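Local structure of glucose-inhibited division protein A-related protein, probable oxidoreductase (Thermus thermophilus, 2CUL) at residues A[38-43]-A[139-143]; A[13-17]-A[213-217]; A[125-131]-A[174-180]. The protein binds flavin-adenine dinucleotide in a Rossmann-type fold and is probably an oxidoreductase related to the glucose-inhibited division protein A family. All blocks are in the same frame, centred on the assembly; numbering follows the deposited sequence.

Contact 1 (A[38-43]-A[139-143]); sequences AVMMPF and GRLSE. With FAD (flavin-adenine dinucleotide), chain B.
Segments 38-43 and 139-143, each holding a type II beta turn, lie with their ends together, Phe43 by Arg140 and Ala38 by Glu143, without a hydrogen bond between them. With CG anti to the backbone N (chi1 179°), Arg140 runs toward segment 38-43 and lays its CD over the centre of the Phe43 ring, a CH-pi contact of 3.5 Å to the centroid. The flavin covers the opposite ring face, with Phe43 CD2 3.3 Å from FAD C5X. Past the bend at chi3 the guanidinium turns steeply to the ring and leaves only an off-centre cation-pi contact. Met41 O sits over one guanidinium face, 3.4 Å from Arg140 CZ. Side-on, Arg140 NE and NH2 grip the two carboxylate oxygens of Glu143, NE to OE2 at 2.7 Å, while Arg140 NH1 reaches FAD O1A at 3.0 Å. Ala38 CB packs on Glu143 OE1 and Met41 CG on Glu143 OE2. A leucine in place of Arg140 would probably leave both the Glu143 carboxylate and FAD O1A without their positive mate. Held by two carboxylate bonds, the guanidinium is probably fixed in rotation, and its charge probably offsets the phosphate while the aliphatic part backs the ring stacked on the flavin.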
# COMPACT_ATOMS: atom_id res chain seq x y z
N ALA A 38 -1.88 11.41 4.06
CA ALA A 38 -2.20 10.89 2.74
C ALA A 38 -2.89 9.52 2.80
O ALA A 38 -3.13 8.90 1.77
CB ALA A 38 -0.93 10.79 1.89
N VAL A 39 -3.20 9.06 4.01
CA VAL A 39 -3.87 7.78 4.18
C VAL A 39 -5.14 7.70 3.34
O VAL A 39 -6.02 8.54 3.45
CB VAL A 39 -4.25 7.54 5.66
CG1 VAL A 39 -5.14 6.32 5.80
CG2 VAL A 39 -2.99 7.37 6.49
N MET A 40 -5.23 6.68 2.48
CA MET A 40 -6.41 6.49 1.65
C MET A 40 -6.79 7.71 0.81
O MET A 40 -7.98 7.96 0.58
CB MET A 40 -7.60 6.09 2.52
CG MET A 40 -7.52 4.69 3.08
SD MET A 40 -7.88 3.46 1.83
CE MET A 40 -9.69 3.57 1.76
N MET A 41 -5.80 8.47 0.36
CA MET A 41 -6.06 9.65 -0.46
C MET A 41 -6.40 9.23 -1.89
O MET A 41 -5.66 8.47 -2.51
CB MET A 41 -4.82 10.55 -0.50
CG MET A 41 -5.04 11.87 -1.24
SD MET A 41 -6.24 12.94 -0.41
CE MET A 41 -5.22 13.52 0.98
N PRO A 42 -7.54 9.70 -2.42
CA PRO A 42 -7.91 9.33 -3.78
C PRO A 42 -7.26 10.26 -4.80
O PRO A 42 -6.63 11.26 -4.45
CB PRO A 42 -9.44 9.52 -3.81
CG PRO A 42 -9.84 9.69 -2.35
CD PRO A 42 -8.66 10.37 -1.73
N PHE A 43 -7.42 9.90 -6.07
CA PHE A 43 -6.97 10.73 -7.17
C PHE A 43 -8.32 11.40 -7.46
O PHE A 43 -8.60 12.48 -6.93
CB PHE A 43 -6.50 9.87 -8.34
CG PHE A 43 -5.10 9.35 -8.19
CD1 PHE A 43 -4.00 10.14 -8.53
CD2 PHE A 43 -4.86 8.07 -7.71
CE1 PHE A 43 -2.70 9.66 -8.42
CE2 PHE A 43 -3.57 7.57 -7.59
CZ PHE A 43 -2.48 8.37 -7.95
N GLY A 139 4.27 9.99 -6.27
CA GLY A 139 3.37 8.93 -6.70
C GLY A 139 1.95 9.42 -6.92
O GLY A 139 1.13 8.72 -7.52
N ARG A 140 1.66 10.63 -6.44
CA ARG A 140 0.34 11.25 -6.57
C ARG A 140 0.56 12.73 -6.30
O ARG A 140 1.54 13.11 -5.66
CB ARG A 140 -0.63 10.63 -5.56
CG ARG A 140 -2.05 11.21 -5.56
CD ARG A 140 -3.04 10.23 -4.92
NE ARG A 140 -2.51 9.71 -3.67
CZ ARG A 140 -2.40 8.41 -3.37
NH1 ARG A 140 -2.80 7.48 -4.23
NH2 ARG A 140 -1.82 8.05 -2.23
N LEU A 141 -0.33 13.58 -6.79
CA LEU A 141 -0.18 15.02 -6.60
C LEU A 141 0.17 15.41 -5.16
O LEU A 141 -0.51 15.01 -4.21
CB LEU A 141 -1.45 15.75 -7.05
CG LEU A 141 -1.37 17.28 -7.08
CD1 LEU A 141 -0.20 17.71 -7.95
CD2 LEU A 141 -2.67 17.86 -7.60
N SER A 142 1.25 16.17 -5.01
CA SER A 142 1.71 16.66 -3.71
C SER A 142 2.18 15.58 -2.73
O SER A 142 2.37 15.87 -1.55
CB SER A 142 0.61 17.49 -3.05
OG SER A 142 0.29 18.62 -3.85
N GLU A 143 2.36 14.36 -3.22
CA GLU A 143 2.81 13.26 -2.38
C GLU A 143 4.14 12.73 -2.88
O GLU A 143 4.19 11.91 -3.80
CB GLU A 143 1.76 12.14 -2.36
CG GLU A 143 0.46 12.55 -1.69
CD GLU A 143 -0.58 11.46 -1.71
OE1 GLU A 143 -0.23 10.30 -1.39
OE2 GLU A 143 -1.75 11.75 -2.04
PA FAD B . -2.03 3.95 -2.88
O1A FAD B . -1.34 4.95 -3.70
O2A FAD B . -3.48 4.12 -2.58
O5B FAD B . -1.28 3.80 -1.48
C5B FAD B . 0.13 3.62 -1.44
C4B FAD B . 0.57 4.07 -0.05
O4B FAD B . 1.90 3.59 0.14
C3B FAD B . 0.63 5.60 0.13
O3B FAD B . -0.03 6.03 1.30
C2B FAD B . 2.10 5.89 0.14
O2B FAD B . 2.50 7.08 0.77
C1B FAD B . 2.65 4.62 0.78
N9A FAD B . 4.07 4.36 0.54
C8A FAD B . 4.68 4.19 -0.68
N7A FAD B . 5.98 3.96 -0.56
C5A FAD B . 6.21 3.98 0.80
C6A FAD B . 7.39 3.80 1.56
N6A FAD B . 8.58 3.56 1.03
N1A FAD B . 7.28 3.88 2.94
C2A FAD B . 6.05 4.13 3.52
N3A FAD B . 4.89 4.31 2.84
C4A FAD B . 5.03 4.23 1.49
N1 FAD B . -8.21 4.44 -9.72
C2 FAD B . -9.51 4.87 -9.64
O2 FAD B . -10.40 4.12 -9.31
N3 FAD B . -9.80 6.21 -9.94
C4 FAD B . -8.85 7.14 -10.32
O4 FAD B . -9.17 8.32 -10.57
C4X FAD B . -7.52 6.69 -10.41
N5 FAD B . -6.51 7.57 -10.80
C5X FAD B . -5.20 7.14 -10.89
C6 FAD B . -4.21 8.04 -11.28
C7 FAD B . -2.85 7.66 -11.39
C7M FAD B . -1.83 8.69 -11.81
C8 FAD B . -2.50 6.30 -11.08
C8M FAD B . -1.08 5.82 -11.15
C9 FAD B . -3.50 5.37 -10.68
C9A FAD B . -4.86 5.76 -10.58
N10 FAD B . -5.90 4.86 -10.18
C10 FAD B . -7.23 5.32 -10.10
C1' FAD B . -5.62 3.40 -9.86
C2' FAD B . -5.65 2.94 -8.39
O2' FAD B . -6.98 2.83 -7.96
C3' FAD B . -4.89 3.90 -7.45
O3' FAD B . -3.52 4.03 -7.84
C4' FAD B . -4.87 3.42 -5.98
O4' FAD B . -4.43 4.46 -5.11
C5' FAD B . -3.96 2.18 -5.87
O5' FAD B . -3.97 1.69 -4.52
P FAD B . -2.66 1.24 -3.76
O1P FAD B . -3.14 0.77 -2.44
O2P FAD B . -1.88 0.25 -4.57
O3P FAD B . -1.78 2.54 -3.62

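Contact 2 (A[13-17]-A[213-217]); sequences FSGAE and YARMS. With FAD (flavin-adenine dinucleotide), chain B.
Phe13 and Tyr213 form an offset stack, centroids 4.4 Å apart and planes at 27°, with Tyr213 CD1 over the middle of the Phe13 ring. The tyrosine's other side meets the flavin, FAD O2 lying over it toward the rim. Apolar packing continues where Phe13 CB touches Met216 CB at 3.7 Å; the methionine, bent at chi2, carries CG and SD toward FAD O5'. Among the polar contacts, Ser217 OG donates to Glu17 OE1 at 2.7 Å from well above the carboxylate plane, and the buried carboxylate also takes the amides of Leu55 and Leu56. Backbone amides of both segments reach the cofactor: Phe13 N to FAD O2A, Ser14 N to FAD O1P at 2.8 Å and Tyr213 N to FAD O2 at 2.9 Å. Ser14 OG adds a second bond to FAD O1P. The backbones come close at Ser14, whose CA is 3.5 Å from Met216 O. The short helical segments 13-17 and 213-217, parts of helices 13-24 and 213-230, cross at -36°, axes 8.3 Å apart. Gly15 is the last glycine of a probable GxGxxG motif running from strand 6-9 into helix 13-24, and Leu56 of helix 55-59 packs on Phe13, Tyr213 and Ser217.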
# COMPACT_ATOMS: atom_id res chain seq x y z
N PHE A 13 -5.42 2.34 -0.71
CA PHE A 13 -6.60 1.52 -0.94
C PHE A 13 -6.41 0.02 -0.74
O PHE A 13 -7.29 -0.64 -0.18
CB PHE A 13 -7.18 1.82 -2.32
CG PHE A 13 -7.85 3.16 -2.40
CD1 PHE A 13 -9.21 3.30 -2.12
CD2 PHE A 13 -7.10 4.31 -2.67
CE1 PHE A 13 -9.81 4.55 -2.11
CE2 PHE A 13 -7.70 5.57 -2.66
CZ PHE A 13 -9.06 5.69 -2.38
N SER A 14 -5.28 -0.54 -1.16
CA SER A 14 -5.07 -1.97 -0.98
C SER A 14 -4.52 -2.30 0.40
O SER A 14 -5.00 -3.22 1.05
CB SER A 14 -4.12 -2.53 -2.06
OG SER A 14 -2.83 -1.94 -1.99
N GLY A 15 -3.53 -1.53 0.85
CA GLY A 15 -2.94 -1.77 2.16
C GLY A 15 -3.87 -1.55 3.33
O GLY A 15 -3.90 -2.34 4.26
N ALA A 16 -4.63 -0.46 3.29
CA ALA A 16 -5.56 -0.16 4.37
C ALA A 16 -6.71 -1.17 4.40
O ALA A 16 -7.18 -1.56 5.47
CB ALA A 16 -6.11 1.25 4.22
N GLU A 17 -7.15 -1.62 3.22
CA GLU A 17 -8.23 -2.60 3.17
C GLU A 17 -7.74 -3.90 3.79
O GLU A 17 -8.46 -4.56 4.54
CB GLU A 17 -8.69 -2.85 1.73
CG GLU A 17 -10.02 -3.58 1.64
CD GLU A 17 -11.18 -2.71 2.08
OE1 GLU A 17 -11.45 -1.68 1.42
OE2 GLU A 17 -11.84 -3.05 3.09
N TYR A 213 -10.00 1.69 -7.73
CA TYR A 213 -10.22 1.64 -6.29
C TYR A 213 -10.85 0.34 -5.81
O TYR A 213 -10.35 -0.29 -4.88
CB TYR A 213 -11.10 2.80 -5.81
CG TYR A 213 -10.56 4.19 -6.12
CD1 TYR A 213 -9.22 4.51 -5.89
CD2 TYR A 213 -11.40 5.18 -6.62
CE1 TYR A 213 -8.74 5.80 -6.16
CE2 TYR A 213 -10.94 6.46 -6.88
CZ TYR A 213 -9.61 6.77 -6.66
OH TYR A 213 -9.16 8.03 -6.96
N ALA A 214 -11.95 -0.07 -6.44
CA ALA A 214 -12.63 -1.30 -6.04
C ALA A 214 -11.73 -2.53 -6.17
O ALA A 214 -11.78 -3.42 -5.33
CB ALA A 214 -13.90 -1.49 -6.87
N ARG A 215 -10.92 -2.56 -7.22
CA ARG A 215 -10.01 -3.68 -7.45
C ARG A 215 -8.96 -3.71 -6.35
O ARG A 215 -8.61 -4.77 -5.83
CB ARG A 215 -9.33 -3.52 -8.81
CG ARG A 215 -8.44 -4.69 -9.20
CD ARG A 215 -9.25 -5.87 -9.70
NE ARG A 215 -8.38 -6.97 -10.13
CZ ARG A 215 -8.80 -8.01 -10.85
NH1 ARG A 215 -10.07 -8.10 -11.21
NH2 ARG A 215 -7.94 -8.96 -11.20
N MET A 216 -8.45 -2.53 -5.99
CA MET A 216 -7.45 -2.43 -4.93
C MET A 216 -8.06 -2.96 -3.64
O MET A 216 -7.42 -3.72 -2.90
CB MET A 216 -7.04 -0.97 -4.73
CG MET A 216 -6.34 -0.34 -5.93
SD MET A 216 -4.79 -1.16 -6.37
CE MET A 216 -5.32 -2.11 -7.81
N SER A 217 -9.29 -2.56 -3.37
CA SER A 217 -10.01 -2.99 -2.17
C SER A 217 -10.25 -4.50 -2.18
O SER A 217 -10.02 -5.17 -1.17
CB SER A 217 -11.34 -2.24 -2.06
OG SER A 217 -12.11 -2.73 -0.98
PA FAD B . -2.03 3.95 -2.88
O1A FAD B . -1.34 4.95 -3.70
O2A FAD B . -3.48 4.12 -2.58
O5B FAD B . -1.28 3.80 -1.48
C5B FAD B . 0.13 3.62 -1.44
C4B FAD B . 0.57 4.07 -0.05
O4B FAD B . 1.90 3.59 0.14
C3B FAD B . 0.63 5.60 0.13
O3B FAD B . -0.03 6.03 1.30
C2B FAD B . 2.10 5.89 0.14
O2B FAD B . 2.50 7.08 0.77
C1B FAD B . 2.65 4.62 0.78
N9A FAD B . 4.07 4.36 0.54
C8A FAD B . 4.68 4.19 -0.68
N7A FAD B . 5.98 3.96 -0.56
C5A FAD B . 6.21 3.98 0.80
C6A FAD B . 7.39 3.80 1.56
N6A FAD B . 8.58 3.56 1.03
N1A FAD B . 7.28 3.88 2.94
C2A FAD B . 6.05 4.13 3.52
N3A FAD B . 4.89 4.31 2.84
C4A FAD B . 5.03 4.23 1.49
N1 FAD B . -8.21 4.44 -9.72
C2 FAD B . -9.51 4.87 -9.64
O2 FAD B . -10.40 4.12 -9.31
N3 FAD B . -9.80 6.21 -9.94
C4 FAD B . -8.85 7.14 -10.32
O4 FAD B . -9.17 8.32 -10.57
C4X FAD B . -7.52 6.69 -10.41
N5 FAD B . -6.51 7.57 -10.80
C5X FAD B . -5.20 7.14 -10.89
C6 FAD B . -4.21 8.04 -11.28
C7 FAD B . -2.85 7.66 -11.39
C7M FAD B . -1.83 8.69 -11.81
C8 FAD B . -2.50 6.30 -11.08
C8M FAD B . -1.08 5.82 -11.15
C9 FAD B . -3.50 5.37 -10.68
C9A FAD B . -4.86 5.76 -10.58
N10 FAD B . -5.90 4.86 -10.18
C10 FAD B . -7.23 5.32 -10.10
C1' FAD B . -5.62 3.40 -9.86
C2' FAD B . -5.65 2.94 -8.39
O2' FAD B . -6.98 2.83 -7.96
C3' FAD B . -4.89 3.90 -7.45
O3' FAD B . -3.52 4.03 -7.84
C4' FAD B . -4.87 3.42 -5.98
O4' FAD B . -4.43 4.46 -5.11
C5' FAD B . -3.96 2.18 -5.87
O5' FAD B . -3.97 1.69 -4.52
P FAD B . -2.66 1.24 -3.76
O1P FAD B . -3.14 0.77 -2.44
O2P FAD B . -1.88 0.25 -4.57
O3P FAD B . -1.78 2.54 -3.62

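Contact 3 (A[125-131]-A[174-180]); sequences LGARLFL and PGYRVRY. With FAD (flavin-adenine dinucleotide), chain B.
Phe130, with CG anti to its carbonyl carbon (chi1 -56°), and Arg177 and Arg179, which share that first torsion, bring a ring and two long chains together on one sheet face. Arg177 bends at chi3 and sets its guanidinium nearly parallel to the ring, planes 15° apart, with Phe130 CB over one guanidinium face and NH1 3.5 Å from Phe130 CD2. Arg179 stays extended from CG to NE and passes the ring at its edge, CG 3.5 Å from Phe130 CE2. Glu164 on strand 160-167 makes salt bridges to Arg177 NH1 and Arg179 NE and so holds both chains beside the ring. At the far end of Arg179, NH1 donates to a water that also takes a weak bond from Arg128 NH1, which probably eases the nearness of the two like charges.

Four backbone hydrogen bonds join the strands, two in the Arg128-Arg179 pair and two in the Phe130-Arg177 pair; Phe130 N to Arg177 O, at 2.8 Å, is the shortest. Between them lies the non-hydrogen-bonded pair Leu129-Val178, whose side chains point to the other face. There Leu129 CG meets Tyr176 CD1 at 3.6 Å and Val178 CG2 at 3.8 Å, and the tyrosine hydroxyl takes the amide of Leu141. Beyond the last pair, Leu131 CD1 packs on Pro174 CG at 3.6 Å. Val178 CB touches the flavin methyl FAD C7M at 3.6 Å, and Tyr180 CE2 approaches FAD C8M at 3.8 Å.

Strands 128-131 and 176-183 are the central pair of a four-stranded antiparallel sheet, flanked by 134-138 and 160-167. This small sheet accompanies the Rossmann-type core, and its Val178 and Tyr180 form part of the wall of the FAD site beside the dimethylbenzene end of the flavin.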
# COMPACT_ATOMS: atom_id res chain seq x y z
N LEU A 125 6.96 3.66 -6.50
CA LEU A 125 8.28 3.11 -6.80
C LEU A 125 8.73 3.71 -8.13
O LEU A 125 8.08 3.49 -9.15
CB LEU A 125 8.22 1.58 -6.92
CG LEU A 125 7.89 0.76 -5.67
CD1 LEU A 125 7.81 -0.71 -6.05
CD2 LEU A 125 8.94 0.98 -4.60
N GLY A 126 9.82 4.47 -8.11
CA GLY A 126 10.33 5.08 -9.33
C GLY A 126 9.32 6.02 -9.97
O GLY A 126 9.27 6.17 -11.19
N ALA A 127 8.53 6.68 -9.13
CA ALA A 127 7.49 7.58 -9.59
C ALA A 127 7.98 8.86 -10.26
O ALA A 127 8.91 9.51 -9.78
CB ALA A 127 6.57 7.94 -8.43
N ARG A 128 7.33 9.21 -11.36
CA ARG A 128 7.63 10.43 -12.11
C ARG A 128 6.26 11.02 -12.43
O ARG A 128 5.48 10.42 -13.17
CB ARG A 128 8.39 10.12 -13.40
CG ARG A 128 9.65 9.31 -13.19
CD ARG A 128 10.40 9.13 -14.49
NE ARG A 128 11.15 10.33 -14.86
CZ ARG A 128 11.78 10.49 -16.02
NH1 ARG A 128 11.75 9.54 -16.94
NH2 ARG A 128 12.46 11.61 -16.25
N LEU A 129 5.98 12.19 -11.87
CA LEU A 129 4.70 12.85 -12.09
C LEU A 129 4.86 13.98 -13.09
O LEU A 129 5.62 14.92 -12.86
CB LEU A 129 4.16 13.37 -10.75
CG LEU A 129 2.71 13.85 -10.70
CD1 LEU A 129 2.22 13.80 -9.26
CD2 LEU A 129 2.58 15.25 -11.28
N PHE A 130 4.15 13.87 -14.21
CA PHE A 130 4.21 14.86 -15.28
C PHE A 130 3.01 15.80 -15.21
O PHE A 130 1.89 15.41 -15.53
CB PHE A 130 4.23 14.14 -16.63
CG PHE A 130 5.35 13.15 -16.77
CD1 PHE A 130 6.63 13.57 -17.13
CD2 PHE A 130 5.14 11.80 -16.48
CE1 PHE A 130 7.68 12.66 -17.21
CE2 PHE A 130 6.19 10.89 -16.55
CZ PHE A 130 7.46 11.32 -16.92
N LEU A 131 3.27 17.03 -14.80
CA LEU A 131 2.22 18.04 -14.68
C LEU A 131 2.65 19.32 -15.40
O LEU A 131 3.41 20.12 -14.87
CB LEU A 131 1.95 18.34 -13.21
CG LEU A 131 0.94 19.44 -12.87
CD1 LEU A 131 -0.36 19.20 -13.61
CD2 LEU A 131 0.71 19.45 -11.37
N PRO A 174 -5.36 20.80 -12.43
CA PRO A 174 -4.83 20.41 -13.74
C PRO A 174 -4.69 18.90 -13.87
O PRO A 174 -4.70 18.18 -12.87
CB PRO A 174 -3.49 21.14 -13.80
CG PRO A 174 -3.07 21.18 -12.36
CD PRO A 174 -4.36 21.56 -11.67
N GLY A 175 -4.59 18.42 -15.10
CA GLY A 175 -4.44 16.99 -15.32
C GLY A 175 -2.97 16.61 -15.26
O GLY A 175 -2.11 17.47 -15.44
N TYR A 176 -2.69 15.35 -14.98
CA TYR A 176 -1.30 14.90 -14.91
C TYR A 176 -1.18 13.40 -15.08
O TYR A 176 -2.18 12.67 -15.02
CB TYR A 176 -0.66 15.36 -13.59
CG TYR A 176 -1.20 14.71 -12.32
CD1 TYR A 176 -0.70 13.49 -11.87
CD2 TYR A 176 -2.19 15.34 -11.56
CE1 TYR A 176 -1.16 12.92 -10.68
CE2 TYR A 176 -2.66 14.77 -10.37
CZ TYR A 176 -2.13 13.56 -9.93
OH TYR A 176 -2.56 13.02 -8.74
N ARG A 177 0.04 12.94 -15.30
CA ARG A 177 0.31 11.51 -15.47
C ARG A 177 1.38 11.09 -14.47
O ARG A 177 2.23 11.90 -14.08
CB ARG A 177 0.82 11.22 -16.88
CG ARG A 177 -0.24 11.29 -17.97
CD ARG A 177 0.37 11.10 -19.36
NE ARG A 177 1.30 12.17 -19.72
CZ ARG A 177 2.62 12.07 -19.69
NH1 ARG A 177 3.20 10.94 -19.31
NH2 ARG A 177 3.37 13.11 -20.04
N VAL A 178 1.33 9.84 -14.05
CA VAL A 178 2.34 9.31 -13.15
C VAL A 178 2.88 8.00 -13.71
O VAL A 178 2.13 7.03 -13.86
CB VAL A 178 1.79 9.02 -11.73
CG1 VAL A 178 2.87 8.34 -10.89
CG2 VAL A 178 1.36 10.31 -11.05
N ARG A 179 4.16 7.98 -14.04
CA ARG A 179 4.79 6.77 -14.53
C ARG A 179 5.43 6.15 -13.30
O ARG A 179 6.09 6.84 -12.51
CB ARG A 179 5.84 7.08 -15.60
CG ARG A 179 5.23 7.52 -16.92
CD ARG A 179 6.26 7.58 -18.02
NE ARG A 179 5.66 7.94 -19.31
CZ ARG A 179 6.34 8.04 -20.45
NH1 ARG A 179 7.64 7.80 -20.47
NH2 ARG A 179 5.71 8.38 -21.57
N TYR A 180 5.23 4.85 -13.12
CA TYR A 180 5.76 4.17 -11.96
C TYR A 180 6.19 2.76 -12.30
O TYR A 180 5.97 2.28 -13.42
CB TYR A 180 4.70 4.15 -10.85
CG TYR A 180 3.47 3.35 -11.22
CD1 TYR A 180 3.35 2.00 -10.85
CD2 TYR A 180 2.43 3.91 -11.96
CE1 TYR A 180 2.24 1.24 -11.22
CE2 TYR A 180 1.32 3.16 -12.34
CZ TYR A 180 1.23 1.83 -11.96
OH TYR A 180 0.14 1.08 -12.34
PA FAD B . -2.03 3.95 -2.88
O1A FAD B . -1.34 4.95 -3.70
O2A FAD B . -3.48 4.12 -2.58
O5B FAD B . -1.28 3.80 -1.48
C5B FAD B . 0.13 3.62 -1.44
C4B FAD B . 0.57 4.07 -0.05
O4B FAD B . 1.90 3.59 0.14
C3B FAD B . 0.63 5.60 0.13
O3B FAD B . -0.03 6.03 1.30
C2B FAD B . 2.10 5.89 0.14
O2B FAD B . 2.50 7.08 0.77
C1B FAD B . 2.65 4.62 0.78
N9A FAD B . 4.07 4.36 0.54
C8A FAD B . 4.68 4.19 -0.68
N7A FAD B . 5.98 3.96 -0.56
C5A FAD B . 6.21 3.98 0.80
C6A FAD B . 7.39 3.80 1.56
N6A FAD B . 8.58 3.56 1.03
N1A FAD B . 7.28 3.88 2.94
C2A FAD B . 6.05 4.13 3.52
N3A FAD B . 4.89 4.31 2.84
C4A FAD B . 5.03 4.23 1.49
N1 FAD B . -8.21 4.44 -9.72
C2 FAD B . -9.51 4.87 -9.64
O2 FAD B . -10.40 4.12 -9.31
N3 FAD B . -9.80 6.21 -9.94
C4 FAD B . -8.85 7.14 -10.32
O4 FAD B . -9.17 8.32 -10.57
C4X FAD B . -7.52 6.69 -10.41
N5 FAD B . -6.51 7.57 -10.80
C5X FAD B . -5.20 7.14 -10.89
C6 FAD B . -4.21 8.04 -11.28
C7 FAD B . -2.85 7.66 -11.39
C7M FAD B . -1.83 8.69 -11.81
C8 FAD B . -2.50 6.30 -11.08
C8M FAD B . -1.08 5.82 -11.15
C9 FAD B . -3.50 5.37 -10.68
C9A FAD B . -4.86 5.76 -10.58
N10 FAD B . -5.90 4.86 -10.18
C10 FAD B . -7.23 5.32 -10.10
C1' FAD B . -5.62 3.40 -9.86
C2' FAD B . -5.65 2.94 -8.39
O2' FAD B . -6.98 2.83 -7.96
C3' FAD B . -4.89 3.90 -7.45
O3' FAD B . -3.52 4.03 -7.84
C4' FAD B . -4.87 3.42 -5.98
O4' FAD B . -4.43 4.46 -5.11
C5' FAD B . -3.96 2.18 -5.87
O5' FAD B . -3.97 1.69 -4.52
P FAD B . -2.66 1.24 -3.76
O1P FAD B . -3.14 0.77 -2.44
O2P FAD B . -1.88 0.25 -4.57
O3P FAD B . -1.78 2.54 -3.62
O HOH W 1 9.45 7.77 -18.25

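In the fold
All three contacts touch the same FAD, but from different parts of the fold. Contacts 1 and 2 are buried; contact 3, about 17 Å from the chain centre to its own centre, is only partly so, with arginines on its outer face. Contact 2 joins its helices by stacked rings and a Ser-Glu bond, and turns backbone amides to FAD. Contact 3 is strand pairing in the smaller antiparallel sheet, meeting the flavin methyls with carbon atoms of Val178 and Tyr180. Contact 1, loop against loop, packs a ring on an arginine whose charge is taken up by Glu143 and the FAD phosphate. It bridges the others: Tyr213 OH of contact 2 bonds Phe43 N as well as Leu44 O, and Phe43 packs on Tyr176 of contact 3. Contacts 2 and 3 do not touch.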